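Local coordinates for protein chloride intracellular channel exc-4 (Caenorhabditis elegans, PDB 2YV9) that may insert into membranes to form chloride channels and is required to regulate lumen size as the excretory canal grows, at residues Y48-I53 / F102-E107; P117-R122 / T189-E194; L195-H200 / A232-S237; Y224-Y229 / K274-I279. All coordinates share one frame; numbering follows the deposited sequence. Where two conformers were deposited one is given.

Interaction 1. Residues Y48-I53 / F102-E107; sequences YALYEI and FHLAKE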
loop_
_atom_site.group_PDB
_atom_site.type_symbol
_atom_site.label_atom_id
_atom_site.label_comp_id
_atom_site.label_asym_id
_atom_site.label_seq_id
_atom_site.Cartn_x
_atom_site.Cartn_y
_atom_site.Cartn_z
ATOM N N TYR A 48 -2.533 17.467 -4.367
ATOM C CA TYR A 48 -2.725 18.656 -5.210
ATOM C C TYR A 48 -3.920 19.462 -4.705
ATOM O O TYR A 48 -3.872 20.693 -4.649
ATOM C CB TYR A 48 -2.911 18.316 -6.707
ATOM C CG TYR A 48 -2.606 19.507 -7.578
ATOM C CD1 TYR A 48 -1.349 19.664 -8.172
ATOM C CD2 TYR A 48 -3.554 20.493 -7.788
ATOM C CE1 TYR A 48 -1.059 20.774 -8.929
ATOM C CE2 TYR A 48 -3.271 21.609 -8.557
ATOM C CZ TYR A 48 -2.028 21.752 -9.125
ATOM O OH TYR A 48 -1.746 22.874 -9.921
ATOM N N ALA A 49 -4.992 18.772 -4.321
ATOM C CA ALA A 49 -6.165 19.464 -3.755
ATOM C C ALA A 49 -5.742 20.355 -2.582
ATOM O O ALA A 49 -6.165 21.514 -2.469
ATOM C CB ALA A 49 -7.254 18.476 -3.282
ATOM N N LEU A 50 -4.903 19.813 -1.713
ATOM C CA LEU A 50 -4.428 20.538 -0.514
ATOM C C LEU A 50 -3.416 21.635 -0.835
ATOM O O LEU A 50 -3.501 22.757 -0.277
ATOM C CB LEU A 50 -3.835 19.603 0.537
ATOM C CG LEU A 50 -4.659 18.448 1.078
ATOM C CD1 LEU A 50 -3.835 17.634 2.053
ATOM C CD2 LEU A 50 -5.894 19.006 1.776
ATOM N N TYR A 51 -2.448 21.307 -1.672
ATOM C CA TYR A 51 -1.514 22.250 -2.315
ATOM C C TYR A 51 -2.227 23.493 -2.896
ATOM O O TYR A 51 -1.859 24.628 -2.574
ATOM C CB TYR A 51 -0.747 21.556 -3.435
ATOM C CG TYR A 51 0.076 22.479 -4.265
ATOM C CD1 TYR A 51 1.260 23.023 -3.768
ATOM C CD2 TYR A 51 -0.321 22.825 -5.554
ATOM C CE1 TYR A 51 2.038 23.889 -4.549
ATOM C CE2 TYR A 51 0.433 23.710 -6.333
ATOM C CZ TYR A 51 1.611 24.227 -5.828
ATOM O OH TYR A 51 2.353 25.098 -6.614
ATOM N N GLU A 52 -3.230 23.285 -3.744
ATOM C CA GLU A 52 -3.796 24.408 -4.524
ATOM C C GLU A 52 -4.554 25.401 -3.639
ATOM O O GLU A 52 -4.758 26.546 -4.033
ATOM C CB GLU A 52 -4.714 23.939 -5.645
ATOM C CG GLU A 52 -6.006 23.289 -5.198
ATOM C CD GLU A 52 -6.817 22.649 -6.338
ATOM O OE1 GLU A 52 -6.353 22.630 -7.507
ATOM O OE2 GLU A 52 -7.940 22.177 -6.039
ATOM N N ILE A 53 -4.993 24.971 -2.474
ATOM C CA ILE A 53 -5.638 25.904 -1.517
ATOM C C ILE A 53 -4.690 26.425 -0.415
ATOM O O ILE A 53 -5.130 27.156 0.495
ATOM C CB ILE A 53 -6.912 25.295 -0.914
ATOM C CG1 ILE A 53 -6.615 24.011 -0.124
ATOM C CG2 ILE A 53 -7.941 25.004 -2.031
ATOM C CD1 ILE A 53 -7.860 23.404 0.530
ATOM N N PHE A 102 -6.150 12.550 5.083
ATOM C CA PHE A 102 -7.494 12.613 5.662
ATOM C C PHE A 102 -7.496 13.567 6.856
ATOM O O PHE A 102 -8.447 14.367 7.017
ATOM C CB PHE A 102 -7.889 11.222 6.155
ATOM C CG PHE A 102 -9.240 11.156 6.826
ATOM C CD1 PHE A 102 -10.337 10.713 6.115
ATOM C CD2 PHE A 102 -9.393 11.475 8.155
ATOM C CE1 PHE A 102 -11.591 10.619 6.715
ATOM C CE2 PHE A 102 -10.642 11.414 8.751
ATOM C CZ PHE A 102 -11.732 10.961 8.021
ATOM N N HIS A 103 -6.456 13.473 7.680
ATOM C CA HIS A 103 -6.341 14.286 8.898
ATOM C C HIS A 103 -6.278 15.742 8.508
ATOM O O HIS A 103 -7.048 16.574 9.040
ATOM C CB HIS A 103 -5.100 13.918 9.725
ATOM C CG HIS A 103 -4.978 14.714 10.983
ATOM N ND1 HIS A 103 -4.425 15.980 11.011
ATOM C CD2 HIS A 103 -5.399 14.456 12.243
ATOM C CE1 HIS A 103 -4.488 16.452 12.245
ATOM N NE2 HIS A 103 -5.080 15.553 13.010
ATOM N N LEU A 104 -5.351 16.063 7.612
ATOM C CA LEU A 104 -5.127 17.418 7.136
ATOM C C LEU A 104 -6.392 17.983 6.460
ATOM O O LEU A 104 -6.742 19.145 6.702
ATOM C CB LEU A 104 -3.970 17.509 6.139
ATOM C CG LEU A 104 -2.560 17.491 6.745
ATOM C CD1 LEU A 104 -1.473 17.321 5.696
ATOM C CD2 LEU A 104 -2.279 18.791 7.572
ATOM N N ALA A 105 -7.028 17.212 5.582
ATOM C CA ALA A 105 -8.307 17.632 4.950
ATOM C C ALA A 105 -9.330 18.051 6.038
ATOM O O ALA A 105 -10.037 19.074 5.886
ATOM C CB ALA A 105 -8.892 16.501 4.039
ATOM N N LYS A 106 -9.470 17.231 7.088
ATOM C CA LYS A 106 -10.442 17.485 8.164
ATOM C C LYS A 106 -10.066 18.762 8.881
ATOM O O LYS A 106 -10.933 19.631 9.150
ATOM C CB LYS A 106 -10.492 16.312 9.131
ATOM C CG LYS A 106 -11.568 16.424 10.254
ATOM C CD LYS A 106 -12.953 16.061 9.742
ATOM C CE LYS A 106 -14.045 16.267 10.795
ATOM N NZ LYS A 106 -15.237 15.403 10.530
ATOM N N GLU A 107 -8.781 18.881 9.194
ATOM C CA GLU A 107 -8.273 19.958 10.032
ATOM C C GLU A 107 -8.536 21.298 9.372
ATOM O O GLU A 107 -8.787 22.311 10.053
ATOM C CB GLU A 107 -6.789 19.770 10.238
ATOM C CG GLU A 107 -6.160 20.759 11.182
ATOM C CD GLU A 107 -4.680 20.553 11.278
ATOM O OE1 GLU A 107 -4.226 19.431 10.955
ATOM O OE2 GLU A 107 -3.982 21.513 11.656
#
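Leu-50 reaches from helix 38-52 to helix 94-107 and touches Leu-104 and Ala-105. Its two methyl groups divide the work. CD1 of Leu-50 lies 4.1 Å from Leu-104 CB. CD2 of Leu-50 comes to 4.2 Å from Ala-105 CA, so this branch rests on the backbone of the second helix. CG of Leu-50 is anti to the carbonyl carbon (chi1 -56°), and the extended chi2 of 177° carries CD1 outward. The side chains of Leu-50 and Leu-104 cross at about a right angle. Ala-105 is small enough to let the leucine approach the main chain. The CA atoms of Leu-50 and Ala-105 are 7.3 Å apart. All three touching residues are buried, and the contact is wholly apolar. Val-55 also packs on Leu-50, and Pro-18 on Leu-104. Residues 48-53 belong to the segment predicted to span the membrane after insertion. The arrangement is helix-helix packing within the thioredoxin-like N-terminal domain of a CLIC protein in its soluble form.

Interaction 2. Residues P117-R122 / T189-E194; sequences PSAEKR and TEYDCE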
loop_
_atom_site.group_PDB
_atom_site.type_symbol
_atom_site.label_atom_id
_atom_site.label_comp_id
_atom_site.label_asym_id
_atom_site.label_seq_id
_atom_site.Cartn_x
_atom_site.Cartn_y
_atom_site.Cartn_z
ATOM N N PRO A 117 -20.608 3.504 -0.556
ATOM C CA PRO A 117 -20.406 2.120 -0.999
ATOM C C PRO A 117 -20.913 1.890 -2.441
ATOM O O PRO A 117 -20.414 0.997 -3.116
ATOM C CB PRO A 117 -21.199 1.309 0.026
ATOM C CG PRO A 117 -22.318 2.230 0.417
ATOM C CD PRO A 117 -21.730 3.624 0.395
ATOM N N SER A 118 -21.810 2.739 -2.920
ATOM C CA SER A 118 -22.201 2.722 -4.329
ATOM C C SER A 118 -20.960 2.967 -5.189
ATOM O O SER A 118 -20.665 2.210 -6.103
ATOM C CB SER A 118 -23.264 3.781 -4.629
ATOM O OG SER A 118 -23.337 4.053 -6.026
ATOM N N ALA A 119 -20.240 4.026 -4.862
ATOM C CA ALA A 119 -19.070 4.448 -5.650
ATOM C C ALA A 119 -17.959 3.407 -5.592
ATOM O O ALA A 119 -17.322 3.074 -6.614
ATOM C CB ALA A 119 -18.567 5.767 -5.138
ATOM N N GLU A 120 -17.699 2.893 -4.388
ATOM C CA GLU A 120 -16.616 1.913 -4.165
ATOM C C GLU A 120 -16.828 0.623 -4.941
ATOM O O GLU A 120 -15.865 -0.022 -5.392
ATOM C CB GLU A 120 -16.468 1.557 -2.676
ATOM C CG GLU A 120 -15.914 2.691 -1.868
ATOM C CD GLU A 120 -15.658 2.387 -0.410
ATOM O OE1 GLU A 120 -15.883 1.242 0.024
ATOM O OE2 GLU A 120 -15.189 3.318 0.287
ATOM N N LYS A 121 -18.086 0.203 -5.044
ATOM C CA LYS A 121 -18.397 -0.997 -5.820
ATOM C C LYS A 121 -18.297 -0.743 -7.330
ATOM O O LYS A 121 -17.820 -1.583 -8.084
ATOM C CB LYS A 121 -19.814 -1.498 -5.458
ATOM C CG LYS A 121 -19.904 -2.106 -4.060
ATOM C CD LYS A 121 -21.365 -2.394 -3.660
ATOM C CE LYS A 121 -21.642 -2.065 -2.186
ATOM N NZ LYS A 121 -23.087 -1.750 -1.948
ATOM N N ARG A 122 -18.691 0.429 -7.769
ATOM C CA ARG A 122 -18.729 0.714 -9.189
ATOM C C ARG A 122 -17.282 0.776 -9.715
ATOM O O ARG A 122 -16.981 0.282 -10.795
ATOM C CB ARG A 122 -19.440 2.029 -9.458
ATOM C CG ARG A 122 -20.948 1.957 -9.201
ATOM C CD ARG A 122 -21.662 1.250 -10.344
ATOM N NE ARG A 122 -23.081 1.088 -10.043
ATOM C CZ ARG A 122 -23.588 0.172 -9.217
ATOM N NH1 ARG A 122 -22.795 -0.700 -8.592
ATOM N NH2 ARG A 122 -24.904 0.124 -9.013
ATOM N N THR A 189 -13.404 14.326 -4.635
ATOM C CA THR A 189 -13.218 13.491 -3.479
ATOM C C THR A 189 -12.224 12.376 -3.811
ATOM O O THR A 189 -11.811 12.234 -4.956
ATOM C CB THR A 189 -14.545 12.838 -2.997
ATOM O OG1 THR A 189 -15.083 11.933 -3.990
ATOM C CG2 THR A 189 -15.594 13.919 -2.618
ATOM N N GLU A 190 -11.912 11.547 -2.808
ATOM C CA GLU A 190 -11.011 10.412 -3.023
ATOM C C GLU A 190 -11.527 9.471 -4.131
ATOM O O GLU A 190 -10.734 8.909 -4.909
ATOM C CB GLU A 190 -10.707 9.676 -1.722
ATOM C CG GLU A 190 -11.653 8.486 -1.364
ATOM C CD GLU A 190 -12.885 8.901 -0.632
ATOM O OE1 GLU A 190 -13.507 8.013 0.034
ATOM O OE2 GLU A 190 -13.241 10.093 -0.725
ATOM N N TYR A 191 -12.849 9.348 -4.280
ATOM C CA TYR A 191 -13.395 8.500 -5.320
ATOM C C TYR A 191 -13.057 8.992 -6.726
ATOM O O TYR A 191 -12.815 8.186 -7.610
ATOM C CB TYR A 191 -14.862 8.294 -5.135
ATOM C CG TYR A 191 -15.161 7.599 -3.821
ATOM C CD1 TYR A 191 -14.682 6.344 -3.556
ATOM C CD2 TYR A 191 -15.981 8.209 -2.865
ATOM C CE1 TYR A 191 -14.972 5.689 -2.376
ATOM C CE2 TYR A 191 -16.242 7.582 -1.650
ATOM C CZ TYR A 191 -15.766 6.292 -1.425
ATOM O OH TYR A 191 -16.024 5.586 -0.260
ATOM N N ASP A 192 -13.015 10.313 -6.941
ATOM C CA ASP A 192 -12.517 10.876 -8.208
ATOM C C ASP A 192 -11.062 10.579 -8.400
ATOM O O ASP A 192 -10.608 10.374 -9.540
ATOM C CB ASP A 192 -12.713 12.350 -8.202
ATOM C CG ASP A 192 -14.201 12.692 -7.970
ATOM O OD1 ASP A 192 -15.052 12.256 -8.773
ATOM O OD2 ASP A 192 -14.515 13.331 -6.930
ATOM N N CYS A 193 -10.339 10.598 -7.287
ATOM C CA CYS A 193 -8.898 10.373 -7.312
ATOM C C CYS A 193 -8.606 8.909 -7.727
ATOM O O CYS A 193 -7.496 8.607 -8.205
ATOM C CB CYS A 193 -8.267 10.732 -6.037
ATOM S SG CYS A 193 -8.412 12.521 -5.679
ATOM N N GLU A 194 -9.614 8.025 -7.609
ATOM C CA GLU A 194 -9.525 6.623 -8.028
ATOM C C GLU A 194 -10.143 6.383 -9.416
ATOM O O GLU A 194 -9.549 5.738 -10.290
ATOM C CB GLU A 194 -10.198 5.737 -6.998
ATOM C CG GLU A 194 -9.473 5.861 -5.656
ATOM C CD GLU A 194 -10.270 5.374 -4.462
ATOM O OE1 GLU A 194 -11.406 4.878 -4.647
ATOM O OE2 GLU A 194 -9.700 5.439 -3.338
#
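Glu-120, in the conformer given, and Tyr-191 both carry CG anti to the carbonyl carbon, with chi1 of -70° and -62°. The glutamate is extended beyond CG, which brings its carboxylate to the phenol. In this conformer Tyr-191 OH donates a hydrogen bond to Glu-120 OE2; its 2.5 Å is very short, and since Glu-120 has a second conformer the exact length is doubtful. This oxygen sits at the ring edge, in plane, while the carboxylate and ring planes are 57° apart. Ala-119 CB lies over one face of the Tyr-191 ring in a CH-pi contact, 4.2 Å from the centroid. Glu-190 OE1 stands 3.1 Å above the opposite face, toward the rim. Tyr-191 OH is also hydrogen-bonded to Asp-116 N. A phenylalanine here would probably leave Glu-120 OE2 and Asp-116 N without their shared hydroxyl partner. The turn carrying Tyr-191 is fixed at its N-terminal end. Thr-189 N gives a bond of 2.7 Å to Asp-192 OD2. Thr-189 OG1 also takes a weak bond from Tyr-191 N. Thr-189, the N-cap residue, and Asp-192 form a capping box, which starts helix 190-210 beside the beginning of helix 117-140, in the all-helical C-terminal domain of the GST fold.

Interaction 3. Residues L195-H200 / A232-S237; sequences LMPRLH and AAFIES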
loop_
_atom_site.group_PDB
_atom_site.type_symbol
_atom_site.label_atom_id
_atom_site.label_comp_id
_atom_site.label_asym_id
_atom_site.label_seq_id
_atom_site.Cartn_x
_atom_site.Cartn_y
_atom_site.Cartn_z
ATOM N N LEU A 195 -11.336 6.899 -9.629
ATOM C CA LEU A 195 -12.044 6.656 -10.919
ATOM C C LEU A 195 -11.456 7.423 -12.085
ATOM O O LEU A 195 -11.413 6.907 -13.178
ATOM C CB LEU A 195 -13.525 7.087 -10.764
ATOM C CG LEU A 195 -14.424 6.753 -11.943
ATOM C CD1 LEU A 195 -14.341 5.242 -12.277
ATOM C CD2 LEU A 195 -15.888 7.208 -11.631
ATOM N N MET A 196 -11.069 8.695 -11.914
ATOM C CA MET A 196 -10.679 9.448 -13.097
ATOM C C MET A 196 -9.381 8.823 -13.693
ATOM O O MET A 196 -9.324 8.553 -14.889
ATOM C CB MET A 196 -10.531 10.941 -12.804
ATOM C CG MET A 196 -11.867 11.612 -12.536
ATOM S SD MET A 196 -11.576 13.358 -12.027
ATOM C CE MET A 196 -13.210 14.047 -12.473
ATOM N N PRO A 197 -8.390 8.538 -12.833
ATOM C CA PRO A 197 -7.217 7.802 -13.466
ATOM C C PRO A 197 -7.594 6.459 -14.110
ATOM O O PRO A 197 -7.158 6.181 -15.205
ATOM C CB PRO A 197 -6.266 7.629 -12.275
ATOM C CG PRO A 197 -6.614 8.819 -11.341
ATOM C CD PRO A 197 -8.133 8.906 -11.436
ATOM N N ARG A 198 -8.485 5.688 -13.485
ATOM C CA ARG A 198 -8.917 4.408 -14.066
ATOM C C ARG A 198 -9.603 4.619 -15.435
ATOM O O ARG A 198 -9.353 3.907 -16.423
ATOM C CB ARG A 198 -9.702 3.590 -13.073
ATOM C CG ARG A 198 -8.826 3.088 -11.913
ATOM C CD ARG A 198 -9.629 2.425 -10.763
ATOM N NE ARG A 198 -8.761 1.773 -9.776
ATOM C CZ ARG A 198 -7.894 2.417 -9.003
ATOM N NH1 ARG A 198 -7.833 3.747 -9.037
ATOM N NH2 ARG A 198 -7.094 1.749 -8.188
ATOM N N LEU A 199 -10.494 5.600 -15.501
ATOM C CA LEU A 199 -11.145 5.900 -16.752
ATOM C C LEU A 199 -10.152 6.283 -17.833
ATOM O O LEU A 199 -10.274 5.827 -18.957
ATOM C CB LEU A 199 -12.208 6.968 -16.562
ATOM C CG LEU A 199 -13.481 6.577 -15.856
ATOM C CD1 LEU A 199 -14.376 7.835 -15.543
ATOM C CD2 LEU A 199 -14.359 5.567 -16.699
ATOM N N HIS A 200 -9.198 7.135 -17.489
ATOM C CA HIS A 200 -8.218 7.597 -18.476
ATOM C C HIS A 200 -7.346 6.434 -18.925
ATOM O O HIS A 200 -7.096 6.276 -20.133
ATOM C CB HIS A 200 -7.321 8.644 -17.870
ATOM C CG HIS A 200 -6.413 9.274 -18.868
ATOM N ND1 HIS A 200 -6.861 9.942 -19.996
ATOM C CD2 HIS A 200 -5.061 9.284 -18.939
ATOM C CE1 HIS A 200 -5.813 10.345 -20.697
ATOM N NE2 HIS A 200 -4.716 9.957 -20.083
ATOM N N ALA A 232 -7.031 20.544 -12.471
ATOM C CA ALA A 232 -5.606 20.651 -12.371
ATOM C C ALA A 232 -5.024 19.460 -11.613
ATOM O O ALA A 232 -4.010 18.934 -12.034
ATOM C CB ALA A 232 -5.199 22.009 -11.702
ATOM N N ALA A 233 -5.659 19.030 -10.533
ATOM C CA ALA A 233 -5.148 17.849 -9.741
ATOM C C ALA A 233 -4.928 16.633 -10.638
ATOM O O ALA A 233 -3.951 15.892 -10.484
ATOM C CB ALA A 233 -6.093 17.496 -8.613
ATOM N N PHE A 234 -5.855 16.413 -11.545
ATOM C CA PHE A 234 -5.731 15.315 -12.487
ATOM C C PHE A 234 -4.630 15.561 -13.529
ATOM O O PHE A 234 -3.746 14.693 -13.798
ATOM C CB PHE A 234 -7.066 15.035 -13.172
ATOM C CG PHE A 234 -6.953 13.966 -14.236
ATOM C CD1 PHE A 234 -6.961 12.615 -13.866
ATOM C CD2 PHE A 234 -6.704 14.294 -15.570
ATOM C CE1 PHE A 234 -6.805 11.647 -14.797
ATOM C CE2 PHE A 234 -6.543 13.276 -16.535
ATOM C CZ PHE A 234 -6.595 11.949 -16.108
ATOM N N ILE A 235 -4.691 16.751 -14.140
ATOM C CA ILE A 235 -3.805 17.071 -15.234
ATOM C C ILE A 235 -2.362 16.991 -14.766
ATOM O O ILE A 235 -1.508 16.365 -15.455
ATOM C CB ILE A 235 -4.100 18.449 -15.815
ATOM C CG1 ILE A 235 -5.518 18.505 -16.397
ATOM C CG2 ILE A 235 -3.073 18.814 -16.894
ATOM C CD1 ILE A 235 -5.986 19.969 -16.656
ATOM N N GLU A 236 -2.073 17.592 -13.621
ATOM C CA GLU A 236 -0.670 17.689 -13.164
ATOM C C GLU A 236 -0.074 16.321 -12.822
ATOM O O GLU A 236 1.136 16.109 -12.950
ATOM C CB GLU A 236 -0.554 18.648 -11.976
ATOM C CG GLU A 236 -0.768 20.121 -12.389
ATOM C CD GLU A 236 0.067 20.534 -13.581
ATOM O OE1 GLU A 236 1.305 20.408 -13.488
ATOM O OE2 GLU A 236 -0.512 20.962 -14.611
ATOM N N SER A 237 -0.924 15.387 -12.417
ATOM C CA SER A 237 -0.475 14.064 -11.960
ATOM C C SER A 237 -0.635 12.991 -13.020
ATOM O O SER A 237 -0.431 11.819 -12.733
ATOM C CB SER A 237 -1.272 13.661 -10.730
ATOM O OG SER A 237 -2.679 13.631 -11.043
#
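Phe-234 points its ring at helix 195-200 and meets it edge-on. The ring of His-200 stands almost square to it, with the planes at 84° and the centroids 5.6 Å apart. The pair is T-shaped: the edge of Phe-234 is turned toward the face of His-200. Phe-234 CZ leads, 3.8 Å from His-200 CB and equally close to His-200 CG. Further along the same ring, Phe-234 CE1 lies 4.0 Å from Pro-197 N, which is near the ring plane. Phe-234 CD1 approaches Met-196 CB at 4.1 Å. The Met-196 chain then leads away from this contact. CG of Phe-234 is anti to its own N (chi1 176°), which aims the ring at the turn from Met-196 to His-200. That turn is kinked at Pro-197, whose N has no hydrogen to give to the preceding turn. The imidazole is held from its polar side, where His-200 ND1 is hydrogen-bonded to Tyr-229 OH. Replacing Phe-234 with an alanine would probably open a gap beside Met-196 and Pro-197 and take from His-200 the ring edge that now meets its face. Gln-41 of helix 38-52 packs on both Phe-234 and Pro-197. The axes of the short segments 195-200 and 232-236 approach to 11.1 Å, with a crossing angle of -47°. This is buried helix-helix packing in the helical domain of the GST fold, close to its junction with the thioredoxin-like domain.

Interaction 4. Residues Y224-Y229 / K274-I279; sequences YILTAY and KVLSDI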
loop_
_atom_site.group_PDB
_atom_site.type_symbol
_atom_site.label_atom_id
_atom_site.label_comp_id
_atom_site.label_asym_id
_atom_site.label_seq_id
_atom_site.Cartn_x
_atom_site.Cartn_y
_atom_site.Cartn_z
ATOM N N TYR A 224 -17.857 13.770 -17.303
ATOM C CA TYR A 224 -17.036 13.563 -16.124
ATOM C C TYR A 224 -15.555 13.386 -16.551
ATOM O O TYR A 224 -14.634 13.921 -15.914
ATOM C CB TYR A 224 -17.567 12.343 -15.378
ATOM C CG TYR A 224 -16.800 11.908 -14.172
ATOM C CD1 TYR A 224 -17.006 12.495 -12.917
ATOM C CD2 TYR A 224 -15.865 10.855 -14.252
ATOM C CE1 TYR A 224 -16.296 12.122 -11.854
ATOM C CE2 TYR A 224 -15.146 10.468 -13.125
ATOM C CZ TYR A 224 -15.405 11.051 -11.936
ATOM O OH TYR A 224 -14.722 10.686 -10.821
ATOM N N ILE A 225 -15.322 12.701 -17.665
ATOM C CA ILE A 225 -13.935 12.603 -18.175
ATOM C C ILE A 225 -13.450 14.018 -18.577
ATOM O O ILE A 225 -12.322 14.447 -18.283
ATOM C CB ILE A 225 -13.868 11.610 -19.337
ATOM C CG1 ILE A 225 -14.140 10.184 -18.799
ATOM C CG2 ILE A 225 -12.486 11.702 -20.057
ATOM C CD1 ILE A 225 -14.496 9.159 -19.853
ATOM N N LEU A 226 -14.300 14.770 -19.255
ATOM C CA LEU A 226 -13.979 16.177 -19.537
ATOM C C LEU A 226 -13.668 16.966 -18.269
ATOM O O LEU A 226 -12.697 17.693 -18.234
ATOM C CB LEU A 226 -15.113 16.824 -20.313
ATOM C CG LEU A 226 -14.910 18.289 -20.724
ATOM C CD1 LEU A 226 -13.561 18.619 -21.392
ATOM C CD2 LEU A 226 -16.125 18.733 -21.631
ATOM N N THR A 227 -14.475 16.781 -17.231
ATOM C CA THR A 227 -14.186 17.369 -15.939
ATOM C C THR A 227 -12.773 16.982 -15.498
ATOM O O THR A 227 -12.020 17.819 -15.076
ATOM C CB THR A 227 -15.264 17.014 -14.931
ATOM O OG1 THR A 227 -16.494 17.591 -15.416
ATOM C CG2 THR A 227 -14.928 17.556 -13.579
ATOM N N ALA A 228 -12.404 15.717 -15.655
ATOM C CA ALA A 228 -11.044 15.289 -15.296
ATOM C C ALA A 228 -9.961 16.123 -16.004
ATOM O O ALA A 228 -8.993 16.582 -15.418
ATOM C CB ALA A 228 -10.855 13.808 -15.690
ATOM N N TYR A 229 -10.147 16.231 -17.292
ATOM C CA TYR A 229 -9.206 16.893 -18.206
ATOM C C TYR A 229 -9.218 18.407 -18.003
ATOM O O TYR A 229 -8.432 19.082 -18.662
ATOM C CB TYR A 229 -9.588 16.542 -19.643
ATOM C CG TYR A 229 -9.504 15.080 -20.004
ATOM C CD1 TYR A 229 -8.744 14.170 -19.230
ATOM C CD2 TYR A 229 -10.032 14.600 -21.205
ATOM C CE1 TYR A 229 -8.633 12.812 -19.624
ATOM C CE2 TYR A 229 -9.889 13.273 -21.582
ATOM C CZ TYR A 229 -9.194 12.392 -20.769
ATOM O OH TYR A 229 -9.054 11.075 -21.159
ATOM N N LYS A 274 -18.445 14.477 -31.524
ATOM C CA LYS A 274 -19.915 14.394 -31.412
ATOM C C LYS A 274 -20.286 14.340 -29.949
ATOM O O LYS A 274 -21.335 14.841 -29.543
ATOM C CB LYS A 274 -20.436 13.153 -32.123
ATOM C CG LYS A 274 -21.968 12.988 -32.114
ATOM C CD LYS A 274 -22.712 14.264 -32.515
ATOM C CE LYS A 274 -24.192 13.996 -32.724
ATOM N NZ LYS A 274 -24.850 15.224 -33.252
ATOM N N VAL A 275 -19.411 13.762 -29.145
ATOM C CA VAL A 275 -19.646 13.684 -27.682
ATOM C C VAL A 275 -19.546 15.070 -27.054
ATOM O O VAL A 275 -20.325 15.431 -26.182
ATOM C CB VAL A 275 -18.650 12.749 -27.007
ATOM C CG1 VAL A 275 -18.787 12.814 -25.458
ATOM C CG2 VAL A 275 -18.809 11.323 -27.529
ATOM N N LEU A 276 -18.598 15.879 -27.513
ATOM C CA LEU A 276 -18.437 17.221 -26.977
ATOM C C LEU A 276 -19.669 18.067 -27.322
ATOM O O LEU A 276 -20.180 18.799 -26.488
ATOM C CB LEU A 276 -17.132 17.849 -27.478
ATOM C CG LEU A 276 -16.653 19.121 -26.761
ATOM C CD1 LEU A 276 -16.740 19.019 -25.246
ATOM C CD2 LEU A 276 -15.230 19.494 -27.187
ATOM N N SER A 277 -20.178 17.869 -28.534
ATOM C CA SER A 277 -21.407 18.536 -28.952
ATOM C C SER A 277 -22.567 18.106 -28.065
ATOM O O SER A 277 -23.303 18.977 -27.578
ATOM C CB SER A 277 -21.706 18.245 -30.415
ATOM O OG SER A 277 -20.685 18.791 -31.244
ATOM N N ASP A 278 -22.717 16.789 -27.847
ATOM C CA ASP A 278 -23.770 16.228 -26.991
ATOM C C ASP A 278 -23.677 16.847 -25.595
ATOM O O ASP A 278 -24.702 17.210 -24.990
ATOM C CB ASP A 278 -23.674 14.693 -26.894
ATOM C CG ASP A 278 -24.029 13.980 -28.204
ATOM O OD1 ASP A 278 -24.581 14.617 -29.128
ATOM O OD2 ASP A 278 -23.756 12.763 -28.314
ATOM N N ILE A 279 -22.451 16.982 -25.084
ATOM C CA ILE A 279 -22.247 17.608 -23.759
ATOM C C ILE A 279 -22.715 19.058 -23.735
ATOM O O ILE A 279 -23.390 19.486 -22.785
ATOM C CB ILE A 279 -20.764 17.543 -23.342
ATOM C CG1 ILE A 279 -20.422 16.120 -22.916
ATOM C CG2 ILE A 279 -20.403 18.535 -22.205
ATOM C CD1 ILE A 279 -19.012 15.889 -22.965
#
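Leu-226 meets Leu-276 and Ile-279 through one methyl group, CD2. The contact is apolar helix-helix packing in the helical C-terminal domain of the GST fold. It joins helix 219-228 to helix 273-280, near the end of the modelled chain. Leu-226 CD2 is 3.7 Å from Leu-276 CD1. The two leucine side chains cross at about a right angle. The same methyl, Leu-226 CD2, lies 4.3 Å from Ile-279 CD1, so it is shared between residues one turn apart on the second helix. In both leucines CG is anti to the backbone N, with chi1 of -178° for Leu-226 and -166° for Leu-276. This torsion lets the end of Leu-276 come nearer than its CB direction suggests. Leu-226 and Ile-279 are buried, whereas Leu-276 is partly exposed.

The next shell places the two helices. Ile-279 also packs on Thr-219 and Ala-223, so its contact extends back along helix 219-228. Val-275, on the same helix as Ile-279, touches Trp-222 and His-216. Helix 219-228 is also fixed to helix 190-210. Tyr-224 packs there on Leu-195, Met-196 and Leu-199, and its OH is hydrogen-bonded to Asp-192 OD1. Within helix 219-228, the turn bearing Leu-226 is closed by the bond from Ala-228 N to Tyr-224 O, 2.9 Å long.

Interaction 1 comes first along the chain and lies in the thioredoxin-like domain. Interactions 2, 3 and 4 belong to the helical domain. Interactions 2 and 3 share helix 190-210, with centres about 13 Å apart. Interactions 3 and 4 alternate along the chain and are joined by a hydrogen bond between His-200 and Tyr-229. Interaction 4 also reaches interaction 2 through Tyr-224 and Asp-192. Interaction 1 is about 27 Å from interaction 4, between centres, without touching it. It does touch interaction 3, where Tyr-48 packs on Ala-232, Ala-233 and Glu-236. Helix 232-236 thus meets the predicted membrane-inserting segment, so insertion would probably have to break this packing.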